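Local coordinates for protein HpuA (Kingella denitrificans ATCC 33394, PDB 5EC6) that probably acts as an outer-membrane lipoprotein receptor that binds haemoglobin, as a step in acquiring iron from it, at residues K134-G139 against G281-G286; R40-Q45 against G263-E268; L110-K115 against M142-T147. One frame throughout, in Å; residues are numbered along the deposited sequence.

Interaction 1 (K134-G139 against G281-G286)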
ATOM      1  N   LYS A 134       2.499   0.528   8.044  1.00 20.40           N
ATOM      2  CA  LYS A 134       3.202   1.601   8.779  1.00 21.32           C
ATOM      3  C   LYS A 134       4.170   2.389   7.939  1.00 19.85           C
ATOM      4  O   LYS A 134       4.566   3.474   8.324  1.00 21.04           O
ATOM      5  CB  LYS A 134       3.988   1.041   9.990  1.00 24.24           C
ATOM      6  CG  LYS A 134       3.194   0.140  10.898  1.00 31.79           C
ATOM      7  CD  LYS A 134       2.151   0.846  11.751  1.00 38.11           C
ATOM      8  CE  LYS A 134       1.561  -0.180  12.740  1.00 45.44           C
ATOM      9  NZ  LYS A 134       0.064  -0.244  12.793  1.00 43.07           N
ATOM     10  N   SER A 135       4.547   1.874   6.772  1.00 17.94           N
ATOM     11  CA  SER A 135       5.565   2.518   5.951  1.00 16.39           C
ATOM     12  C   SER A 135       5.149   2.793   4.486  1.00 16.37           C
ATOM     13  O   SER A 135       5.977   3.153   3.649  1.00 16.43           O
ATOM     14  CB  SER A 135       6.837   1.686   5.898  1.00 18.14           C
ATOM     15  OG  SER A 135       7.393   1.526   7.203  1.00 19.92           O
ATOM     16  N   MET A 136       3.866   2.696   4.228  1.00 16.82           N
ATOM     17  CA  MET A 136       3.319   2.916   2.882  1.00 15.80           C
ATOM     18  C   MET A 136       1.854   3.233   2.985  1.00 15.78           C
ATOM     19  O   MET A 136       1.214   2.978   4.023  1.00 16.34           O
ATOM     20  CB  MET A 136       3.588   1.694   1.958  1.00 16.75           C
ATOM     21  CG  MET A 136       2.935   0.469   2.463  1.00 17.92           C
ATOM     22  SD  MET A 136       2.872  -0.825   1.191  1.00 18.14           S
ATOM     23  CE  MET A 136       1.733  -0.098   0.065  1.00 18.28           C
ATOM     24  N   GLN A 137       1.281   3.678   1.858  1.00 15.16           N
ATOM     25  CA  GLN A 137      -0.137   3.824   1.667  1.00 17.49           C
ATOM     26  C   GLN A 137      -0.456   3.385   0.255  1.00 17.22           C
ATOM     27  O   GLN A 137       0.426   3.385  -0.614  1.00 17.74           O
ATOM     28  CB  GLN A 137      -0.586   5.297   1.807  1.00 18.88           C
ATOM     29  CG  GLN A 137      -1.317   5.640   3.090  1.00 22.29           C
ATOM     30  CD  GLN A 137      -2.688   5.017   3.250  1.00 24.47           C
ATOM     31  OE1 GLN A 137      -3.071   4.125   2.544  1.00 21.23           O
ATOM     32  NE2 GLN A 137      -3.402   5.465   4.258  1.00 27.03           N
ATOM     33  N   PHE A 138      -1.706   3.002   0.040  1.00 16.38           N
ATOM     34  CA  PHE A 138      -2.199   2.779  -1.328  1.00 15.78           C
ATOM     35  C   PHE A 138      -3.622   3.253  -1.415  1.00 16.59           C
ATOM     36  O   PHE A 138      -4.311   3.365  -0.393  1.00 17.80           O
ATOM     37  CB  PHE A 138      -2.004   1.312  -1.799  1.00 16.06           C
ATOM     38  CG  PHE A 138      -2.924   0.309  -1.166  1.00 16.42           C
ATOM     39  CD1 PHE A 138      -2.709  -0.164   0.138  1.00 18.74           C
ATOM     40  CD2 PHE A 138      -4.006  -0.190  -1.860  1.00 18.37           C
ATOM     41  CE1 PHE A 138      -3.530  -1.109   0.704  1.00 19.80           C
ATOM     42  CE2 PHE A 138      -4.874  -1.094  -1.267  1.00 19.50           C
ATOM     43  CZ  PHE A 138      -4.635  -1.561  -0.000  1.00 20.41           C
ATOM     44  N   GLY A 139      -4.051   3.529  -2.639  1.00 15.88           N
ATOM     45  CA  GLY A 139      -5.354   4.115  -2.840  1.00 16.70           C
ATOM     46  C   GLY A 139      -5.541   4.563  -4.249  1.00 17.10           C
ATOM     47  O   GLY A 139      -4.961   4.007  -5.201  1.00 17.33           O
ATOM     48  N   GLY A 281      11.694  -4.535   3.904  1.00 17.23           N
ATOM     49  CA  GLY A 281      10.683  -5.170   3.033  1.00 18.03           C
ATOM     50  C   GLY A 281       9.555  -5.837   3.736  1.00 18.11           C
ATOM     51  O   GLY A 281       8.959  -6.790   3.222  1.00 15.88           O
ATOM     52  N   GLY A 282       9.217  -5.358   4.930  1.00 14.86           N
ATOM     53  CA  GLY A 282       8.088  -5.826   5.622  1.00 15.21           C
ATOM     54  C   GLY A 282       6.703  -5.462   5.049  1.00 14.63           C
ATOM     55  O   GLY A 282       5.698  -5.957   5.561  1.00 15.69           O
ATOM     56  N   GLU A 283       6.697  -4.567   4.077  1.00 14.92           N
ATOM     57  CA  GLU A 283       5.507  -4.196   3.349  1.00 14.79           C
ATOM     58  C   GLU A 283       5.756  -4.265   1.851  1.00 15.61           C
ATOM     59  O   GLU A 283       6.906  -4.314   1.380  1.00 15.32           O
ATOM     60  CB  GLU A 283       4.999  -2.822   3.814  1.00 14.93           C
ATOM     61  CG  GLU A 283       4.667  -2.882   5.294  1.00 16.58           C
ATOM     62  CD  GLU A 283       4.326  -1.554   5.936  1.00 18.44           C
ATOM     63  OE1 GLU A 283       4.314  -0.534   5.264  1.00 18.24           O
ATOM     64  OE2 GLU A 283       4.035  -1.572   7.183  1.00 19.35           O
ATOM     65  N   ILE A 284       4.663  -4.267   1.085  1.00 15.38           N
ATOM     66  CA  ILE A 284       4.724  -4.481  -0.348  1.00 14.24           C
ATOM     67  C   ILE A 284       3.583  -3.692  -0.976  1.00 14.96           C
ATOM     68  O   ILE A 284       2.549  -3.542  -0.364  1.00 16.03           O
ATOM     69  CB  ILE A 284       4.597  -6.004  -0.703  1.00 15.14           C
ATOM     70  CG1 ILE A 284       4.933  -6.265  -2.177  1.00 15.05           C
ATOM     71  CG2 ILE A 284       3.215  -6.552  -0.391  1.00 15.79           C
ATOM     72  CD1 ILE A 284       5.252  -7.703  -2.470  1.00 17.07           C
ATOM     73  N   GLY A 285       3.796  -3.170  -2.159  1.00 14.52           N
ATOM     74  CA  GLY A 285       2.711  -2.487  -2.882  1.00 14.25           C
ATOM     75  C   GLY A 285       3.027  -2.289  -4.345  1.00 14.72           C
ATOM     76  O   GLY A 285       4.148  -2.493  -4.773  1.00 14.52           O
ATOM     77  N   GLY A 286       2.010  -1.925  -5.118  1.00 14.08           N
ATOM     78  CA  GLY A 286       2.209  -1.677  -6.502  1.00 14.74           C
ATOM     79  C   GLY A 286       0.927  -1.400  -7.246  1.00 15.87           C
ATOM     80  O   GLY A 286      -0.122  -1.178  -6.637  1.00 15.76           O
TER
HETATM   81  O   HOH W   1       6.502  -0.840   8.380  1.00 30.16           O

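Interaction 2 (R40-Q45 against G263-E268)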
ATOM      1  N   ARG A  40       8.881   6.653  -2.596  1.00 16.76           N
ATOM      2  CA  ARG A  40       8.711   6.182  -3.973  1.00 18.60           C
ATOM      3  C   ARG A  40       7.234   5.845  -4.180  1.00 17.74           C
ATOM      4  O   ARG A  40       6.615   5.201  -3.309  1.00 17.14           O
ATOM      5  CB  ARG A  40       9.520   4.889  -4.160  1.00 21.08           C
ATOM      6  CG  ARG A  40       9.323   4.213  -5.515  1.00 25.19           C
ATOM      7  CD  ARG A  40       9.862   2.793  -5.477  1.00 27.62           C
ATOM      8  NE  ARG A  40      11.306   2.716  -5.421  1.00 32.73           N
ATOM      9  CZ  ARG A  40      11.960   1.586  -5.120  1.00 33.76           C
ATOM     10  NH1 ARG A  40      11.299   0.450  -4.782  1.00 33.17           N
ATOM     11  NH2 ARG A  40      13.276   1.608  -5.129  1.00 37.72           N
ATOM     12  N   THR A  41       6.672   6.235  -5.334  1.00 16.17           N
ATOM     13  CA  THR A  41       5.286   5.894  -5.667  1.00 15.97           C
ATOM     14  C   THR A  41       5.173   5.187  -7.022  1.00 16.38           C
ATOM     15  O   THR A  41       5.788   5.627  -8.010  1.00 17.50           O
ATOM     16  CB  THR A  41       4.387   7.136  -5.744  1.00 16.39           C
ATOM     17  OG1 THR A  41       4.505   7.850  -4.475  1.00 17.45           O
ATOM     18  CG2 THR A  41       2.945   6.759  -5.949  1.00 17.67           C
ATOM     19  N   PHE A  42       4.358   4.124  -7.029  1.00 16.10           N
ATOM     20  CA  PHE A  42       3.837   3.565  -8.262  1.00 16.10           C
ATOM     21  C   PHE A  42       2.441   4.080  -8.489  1.00 15.55           C
ATOM     22  O   PHE A  42       1.566   3.911  -7.616  1.00 16.90           O
ATOM     23  CB  PHE A  42       3.848   2.066  -8.107  1.00 16.62           C
ATOM     24  CG  PHE A  42       5.202   1.515  -7.786  1.00 16.45           C
ATOM     25  CD1 PHE A  42       6.126   1.239  -8.813  1.00 17.20           C
ATOM     26  CD2 PHE A  42       5.589   1.312  -6.472  1.00 17.14           C
ATOM     27  CE1 PHE A  42       7.377   0.781  -8.528  1.00 18.02           C
ATOM     28  CE2 PHE A  42       6.860   0.829  -6.202  1.00 18.00           C
ATOM     29  CZ  PHE A  42       7.748   0.584  -7.235  1.00 19.64           C
ATOM     30  N   ALA A  43       2.220   4.743  -9.614  1.00 15.80           N
ATOM     31  CA  ALA A  43       0.909   5.290  -9.930  1.00 16.48           C
ATOM     32  C   ALA A  43       0.534   5.025 -11.383  1.00 17.70           C
ATOM     33  O   ALA A  43       1.399   5.006 -12.259  1.00 19.81           O
ATOM     34  CB  ALA A  43       0.834   6.761  -9.645  1.00 16.60           C
ATOM     35  N   THR A  44      -0.757   4.791 -11.608  1.00 18.14           N
ATOM     36  CA  THR A  44      -1.195   4.457 -12.985  1.00 18.00           C
ATOM     37  C   THR A  44      -1.228   5.699 -13.872  1.00 19.24           C
ATOM     38  O   THR A  44      -0.894   5.618 -15.073  1.00 21.47           O
ATOM     39  CB  THR A  44      -2.501   3.701 -13.042  1.00 18.23           C
ATOM     40  OG1 THR A  44      -3.551   4.493 -12.501  1.00 18.47           O
ATOM     41  CG2 THR A  44      -2.419   2.351 -12.360  1.00 17.65           C
ATOM     42  N   GLN A  45      -1.582   6.855 -13.328  1.00 18.84           N
ATOM     43  CA  GLN A  45      -1.638   8.077 -14.131  1.00 21.30           C
ATOM     44  C   GLN A  45      -1.339   9.316 -13.284  1.00 20.28           C
ATOM     45  O   GLN A  45      -2.137  10.231 -13.155  1.00 20.37           O
ATOM     46  CB  GLN A  45      -2.997   8.189 -14.857  1.00 24.11           C
ATOM     47  CG  GLN A  45      -2.970   9.136 -16.047  1.00 33.19           C
ATOM     48  CD  GLN A  45      -2.142   8.640 -17.245  1.00 42.14           C
ATOM     49  OE1 GLN A  45      -2.653   7.954 -18.137  1.00 51.58           O
ATOM     50  NE2 GLN A  45      -0.859   8.999 -17.267  1.00 47.96           N
ATOM     51  N   GLY A 263       6.955  -2.594  -5.613  1.00 14.91           N
ATOM     52  CA  GLY A 263       8.166  -2.693  -4.822  1.00 15.86           C
ATOM     53  C   GLY A 263       7.960  -3.108  -3.431  1.00 14.67           C
ATOM     54  O   GLY A 263       6.815  -3.292  -2.944  1.00 14.49           O
ATOM     55  N   LEU A 264       9.083  -3.332  -2.758  1.00 14.73           N
ATOM     56  CA  LEU A 264       9.087  -3.647  -1.341  1.00 14.79           C
ATOM     57  C   LEU A 264       9.334  -2.363  -0.558  1.00 14.50           C
ATOM     58  O   LEU A 264      10.159  -1.530  -0.997  1.00 16.37           O
ATOM     59  CB  LEU A 264      10.180  -4.654  -1.045  1.00 15.84           C
ATOM     60  CG  LEU A 264      10.081  -5.978  -1.856  1.00 18.35           C
ATOM     61  CD1 LEU A 264      11.231  -6.904  -1.537  1.00 19.53           C
ATOM     62  CD2 LEU A 264       8.774  -6.670  -1.471  1.00 20.20           C
ATOM     63  N   PHE A 265       8.606  -2.249   0.534  1.00 16.18           N
ATOM     64  CA  PHE A 265       8.608  -1.074   1.394  1.00 15.81           C
ATOM     65  C   PHE A 265       8.982  -1.472   2.828  1.00 16.32           C
ATOM     66  O   PHE A 265       8.877  -2.627   3.227  1.00 16.31           O
ATOM     67  CB  PHE A 265       7.239  -0.404   1.365  1.00 15.33           C
ATOM     68  CG  PHE A 265       6.855   0.186   0.025  1.00 15.40           C
ATOM     69  CD1 PHE A 265       7.299   1.438  -0.386  1.00 16.58           C
ATOM     70  CD2 PHE A 265       6.076  -0.546  -0.843  1.00 17.06           C
ATOM     71  CE1 PHE A 265       6.915   1.980  -1.597  1.00 16.49           C
ATOM     72  CE2 PHE A 265       5.696  -0.028  -2.076  1.00 16.29           C
ATOM     73  CZ  PHE A 265       6.133   1.233  -2.474  1.00 16.62           C
ATOM     74  N   ALA A 266       9.292  -0.436   3.611  1.00 16.71           N
ATOM     75  CA  ALA A 266       9.653  -0.487   5.050  1.00 17.14           C
ATOM     76  C   ALA A 266      11.120  -0.760   5.298  1.00 18.95           C
ATOM     77  O   ALA A 266      11.725  -1.724   4.743  1.00 17.84           O
ATOM     78  CB  ALA A 266       8.793  -1.435   5.849  1.00 16.67           C
ATOM     79  N   LYS A 267      11.711   0.111   6.133  1.00 20.30           N
ATOM     80  CA  LYS A 267      13.078  -0.132   6.581  1.00 20.56           C
ATOM     81  C   LYS A 267      13.127  -1.363   7.462  1.00 18.60           C
ATOM     82  O   LYS A 267      12.134  -1.796   8.025  1.00 18.65           O
ATOM     83  CB  LYS A 267      13.618   1.086   7.356  1.00 23.50           C
ATOM     84  CG  LYS A 267      13.837   2.231   6.416  1.00 29.66           C
ATOM     85  CD  LYS A 267      14.145   3.531   7.132  1.00 36.94           C
ATOM     86  CE  LYS A 267      14.301   4.638   6.098  1.00 42.65           C
ATOM     87  NZ  LYS A 267      13.559   5.838   6.554  1.00 46.86           N
ATOM     88  N   GLU A 268      14.350  -1.877   7.642  1.00 19.73           N
ATOM     89  CA  GLU A 268      14.579  -2.921   8.627  1.00 20.15           C
ATOM     90  C   GLU A 268      14.271  -2.543  10.079  1.00 20.03           C
ATOM     91  O   GLU A 268      14.221  -1.357  10.391  1.00 22.77           O
ATOM     92  CB  GLU A 268      16.017  -3.409   8.508  1.00 20.50           C
ATOM     93  CG  GLU A 268      17.026  -2.516   9.183  1.00 21.97           C
ATOM     94  CD  GLU A 268      17.369  -1.268   8.387  1.00 24.71           C
ATOM     95  OE1 GLU A 268      16.965  -0.998   7.233  1.00 22.66           O
ATOM     96  OE2 GLU A 268      18.154  -0.509   8.962  1.00 32.12           O
TER
HETATM   97  O   HOH W   2       9.389   0.212  -3.137  1.00 26.73           O

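Interaction 3 (L110-K115 against M142-T147)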
ATOM      1  N   LEU A 110     -13.611  15.819  -3.151  1.00 22.02           N
ATOM      2  CA  LEU A 110     -12.551  16.810  -3.001  1.00 20.74           C
ATOM      3  C   LEU A 110     -13.006  18.196  -3.464  1.00 21.32           C
ATOM      4  O   LEU A 110     -13.868  18.320  -4.322  1.00 22.06           O
ATOM      5  CB  LEU A 110     -11.321  16.445  -3.837  1.00 21.76           C
ATOM      6  CG  LEU A 110     -10.801  15.005  -3.596  1.00 19.99           C
ATOM      7  CD1 LEU A 110      -9.634  14.733  -4.522  1.00 21.09           C
ATOM      8  CD2 LEU A 110     -10.421  14.813  -2.125  1.00 21.72           C
ATOM      9  N   ASP A 111     -12.330  19.203  -2.957  1.00 23.57           N
ATOM     10  CA  ASP A 111     -12.541  20.592  -3.420  1.00 25.16           C
ATOM     11  C   ASP A 111     -12.575  20.775  -4.941  1.00 26.62           C
ATOM     12  O   ASP A 111     -13.380  21.568  -5.432  1.00 24.20           O
ATOM     13  CB  ASP A 111     -11.559  21.559  -2.760  1.00 25.77           C
ATOM     14  CG  ASP A 111     -10.091  21.185  -2.949  1.00 24.74           C
ATOM     15  OD1 ASP A 111      -9.785  20.165  -3.599  1.00 23.86           O
ATOM     16  OD2 ASP A 111      -9.256  21.955  -2.436  1.00 27.62           O
ATOM     17  N   SER A 112     -11.739  20.032  -5.669  1.00 22.53           N
ATOM     18  CA  SER A 112     -11.605  20.057  -7.138  1.00 23.91           C
ATOM     19  C   SER A 112     -12.762  19.409  -7.922  1.00 25.49           C
ATOM     20  O   SER A 112     -12.821  19.525  -9.175  1.00 26.07           O
ATOM     21  CB  SER A 112     -10.331  19.295  -7.525  1.00 22.71           C
ATOM     22  OG  SER A 112     -10.535  17.947  -7.107  1.00 23.38           O
ATOM     23  N   GLY A 113     -13.590  18.651  -7.211  1.00 21.92           N
ATOM     24  CA  GLY A 113     -14.585  17.780  -7.785  1.00 23.15           C
ATOM     25  C   GLY A 113     -14.114  16.380  -8.059  1.00 22.81           C
ATOM     26  O   GLY A 113     -14.862  15.521  -8.559  1.00 23.96           O
ATOM     27  N   GLY A 114     -12.832  16.141  -7.759  1.00 21.99           N
ATOM     28  CA  GLY A 114     -12.337  14.783  -7.774  1.00 21.99           C
ATOM     29  C   GLY A 114     -12.784  14.019  -6.543  1.00 22.78           C
ATOM     30  O   GLY A 114     -13.602  14.474  -5.744  1.00 22.04           O
ATOM     31  N   LYS A 115     -12.242  12.803  -6.389  1.00 21.38           N
ATOM     32  CA  LYS A 115     -12.492  12.017  -5.182  1.00 20.51           C
ATOM     33  C   LYS A 115     -11.175  11.314  -4.796  1.00 19.42           C
ATOM     34  O   LYS A 115     -10.318  11.112  -5.638  1.00 19.79           O
ATOM     35  CB  LYS A 115     -13.568  10.944  -5.366  1.00 23.35           C
ATOM     36  CG  LYS A 115     -14.884  11.456  -5.956  1.00 24.51           C
ATOM     37  CD  LYS A 115     -15.883  10.325  -6.102  1.00 28.65           C
ATOM     38  CE  LYS A 115     -17.176  10.758  -6.792  1.00 33.56           C
ATOM     39  NZ  LYS A 115     -17.759  11.942  -6.125  1.00 37.96           N
ATOM     40  N   MET A 142      -9.534  10.151  -8.128  1.00 19.80           N
ATOM     41  CA  MET A 142     -10.380  10.303  -9.325  1.00 22.00           C
ATOM     42  C   MET A 142     -10.465  11.777  -9.675  1.00 21.78           C
ATOM     43  O   MET A 142     -10.725  12.582  -8.786  1.00 21.28           O
ATOM     44  CB  MET A 142     -11.755   9.726  -9.077  1.00 24.29           C
ATOM     45  CG  MET A 142     -12.699   9.948 -10.252  1.00 26.68           C
ATOM     46  SD  MET A 142     -14.395   9.463  -9.842  1.00 32.71           S
ATOM     47  CE  MET A 142     -14.082   7.780 -10.238  1.00 31.57           C
ATOM     48  N   SER A 143     -10.281  12.107 -10.954  1.00 22.04           N
ATOM     49  CA  SER A 143     -10.433  13.500 -11.417  1.00 22.93           C
ATOM     50  C   SER A 143     -11.921  13.904 -11.509  1.00 22.00           C
ATOM     51  O   SER A 143     -12.824  13.043 -11.495  1.00 21.67           O
ATOM     52  CB  SER A 143      -9.751  13.743 -12.762  1.00 28.17           C
ATOM     53  OG  SER A 143     -10.529  13.238 -13.815  1.00 30.95           O
ATOM     54  N   PRO A 144     -12.162  15.233 -11.530  1.00 24.80           N
ATOM     55  CA  PRO A 144     -13.518  15.685 -11.865  1.00 26.21           C
ATOM     56  C   PRO A 144     -14.014  15.123 -13.198  1.00 25.10           C
ATOM     57  O   PRO A 144     -15.232  14.909 -13.359  1.00 27.62           O
ATOM     58  CB  PRO A 144     -13.388  17.210 -11.871  1.00 25.93           C
ATOM     59  CG  PRO A 144     -11.968  17.532 -11.775  1.00 26.51           C
ATOM     60  CD  PRO A 144     -11.273  16.350 -11.186  1.00 24.61           C
ATOM     61  N   SER A 145     -13.106  14.836 -14.114  1.00 25.21           N
ATOM     62  CA  SER A 145     -13.490  14.137 -15.364  1.00 25.27           C
ATOM     63  C   SER A 145     -13.704  12.620 -15.286  1.00 27.62           C
ATOM     64  O   SER A 145     -14.006  11.987 -16.295  1.00 30.85           O
ATOM     65  CB  SER A 145     -12.562  14.543 -16.497  1.00 28.95           C
ATOM     66  OG  SER A 145     -11.243  14.063 -16.274  1.00 41.74           O
ATOM     67  N   LYS A 146     -13.535  12.039 -14.100  1.00 26.01           N
ATOM     68  CA  LYS A 146     -13.776  10.644 -13.799  1.00 29.10           C
ATOM     69  C   LYS A 146     -12.711   9.711 -14.315  1.00 27.50           C
ATOM     70  O   LYS A 146     -12.914   8.506 -14.297  1.00 32.16           O
ATOM     71  CB  LYS A 146     -15.138  10.140 -14.291  1.00 32.82           C
ATOM     72  CG  LYS A 146     -16.314  10.991 -13.895  1.00 36.27           C
ATOM     73  CD  LYS A 146     -16.461  11.048 -12.414  1.00 37.20           C
ATOM     74  CE  LYS A 146     -17.679  11.833 -11.983  1.00 39.69           C
ATOM     75  NZ  LYS A 146     -17.687  11.793 -10.487  1.00 42.53           N
ATOM     76  N   THR A 147     -11.575  10.228 -14.730  1.00 26.67           N
ATOM     77  CA  THR A 147     -10.406   9.376 -14.923  1.00 26.37           C
ATOM     78  C   THR A 147      -9.725   9.159 -13.567  1.00 24.05           C
ATOM     79  O   THR A 147      -9.871   9.976 -12.664  1.00 24.48           O
ATOM     80  CB  THR A 147      -9.450  10.009 -15.913  1.00 29.90           C
ATOM     81  OG1 THR A 147      -9.023  11.287 -15.449  1.00 29.32           O
ATOM     82  CG2 THR A 147     -10.145  10.190 -17.256  1.00 31.38           C
TER
HETATM   83  O   HOH W   3     -14.935  12.925  -9.701  1.00 28.05           O
HETATM   84  O   HOH W   4     -19.295  12.641  -8.561  1.00 52.69           O

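Interaction 1 (K134-G139 against G281-G286)
M136 and E283 face each other from strands 136-139 and 283-286, whose axes approach to 8.0 Å at an angle of 33°, so that side chains rather than backbone bonds fill the space between them. Two strands of the antiparallel beta-barrel fold thus pack across its interior instead of pairing edge to edge. A classic beta bulge, in which G282 and E283 both face F265, opens the second strand. From it the extended side chain of E283 reaches across to the loop that precedes strand 136-139 and grips two successive amides. K134 N meets OE2 of E283 at 2.7 Å in a nearly straight bond, while S135 N meets OE1 of E283 at 2.9 Å in a more bent one. Both donors come from the syn side and a little out of the carboxylate plane, which fixes the rotation of this buried group; the two N-H dipoles would be expected to stabilise a negative charge. M136 carries the apolar half. With CG between the backbone N and the carbonyl carbon (chi1 62°), its chain drops toward the other strand, crossing E283 at a slant, with M136 CG 3.3 Å from E283 OE1. M136 CE then rests against the backbone of G285, 3.9 Å from G285 CA, a glycine whose bare backbone admits the methyl. F265 borders both M136 and E283. M136 SD lies 3.1 Å from I284 O, with that oxygen on the extension of the CG-SD bond (CG-SD...O about 165°), the direction of a chalcogen contact.

Interaction 2 (R40-Q45 against G263-E268)
F42 and F265 meet where strands 40-43 and 263-265 run in broadly opposing directions, at 138°, with axes 9.4 Å apart and no hydrogen bond joining them directly. This is interior packing of an all-beta fold, and its tight part is aromatic. F265 CZ touches F42 CE2 at 3.8 Å, lying at the edge of the F42 ring and near its plane, while the two side chains run past each other in opposite directions. In F42, CG stands anti to the carbonyl carbon (chi1 -57°), which sends the ring over to the opposing strand; there CE2 of F42 comes within 3.5 Å of G263 N. G263 has no side chain to hold the ring off. R40 O, in turn, sits at the edge of the F265 ring, 3.7 Å from F265 CE1.

The other side is looser and wetter. The guanidinium of partly exposed R40 stays at a distance, R40 NH1 lying 4.4 Å from G263 CA, which is at the guanidinium edge, and a water lies between R40 NH1 and L264 O. It donates to L264 O at 2.9 Å and lies over one face of F265, offset toward the rim; its bond from R40 NH1 is weak and of doubtful geometry. R40 NH2 finds its own partner in N245 OD1. The contact therefore rests mainly on close ring packing, with a weak water link at its polar margin, where the arginine, tied to N245, approaches L264 O by way of a water rather than directly.

Interaction 3 (L110-K115 against M142-T147)
K115 and K146 bring two ammonium groups together, K115 NZ lying 4.4 Å from K146 NZ, in a loop-to-loop contact at the end of two beta hairpins. One water accepts from both lysines, and nearby D187, a long and weak ion-pair partner of K146, probably eases the repulsion. K146 turns its end back through a bend at chi2 (-62°). A second water accepts from K146 NZ and donates to G113 O and S143 O, stitching the two turns together. At the base of the two turns the backbones join as an antiparallel hydrogen-bonded pair: M142 N gives a nearly straight bond to K115 O, and K115 N a more bent one to M142 O, both 2.8 Å. Alongside, K115 CD runs beside M142 SD. Farther out, the P144 ring leans on the opposite turn, P144 CG reaching S112 O at 3.4 Å, and P144 CA makes a CA-H...O contact with G113 O. An ST turn, with S112 OG accepting from G114 N, braces that turn internally. The type I turns L110-G113 and S143-K146 thus lie side by side, one linking strands 104-109 and 115-118, the other strands 136-142 and 148-154.

In the fold
Interactions 1 and 2 form one continuous piece of the interior, their centres 6 Å apart. Strands 256-265 and 283-289 are sheet neighbours, and the probable hydrogen bonds E283 O to F265 N (2.8 Å) and G285 O to G263 N (2.9 Å) tie the second segments of both contacts together. A266 CB also packs on S135 OG. Interaction 3 stands apart, with its centre about 24 Å from each of the other two, yet strand 136-142 runs from interaction 1 into it. Interaction 2 does not touch interaction 3, their nearest atoms being about 6 Å apart. This apo structure supplies no haem or haemoglobin to which the three can be referred.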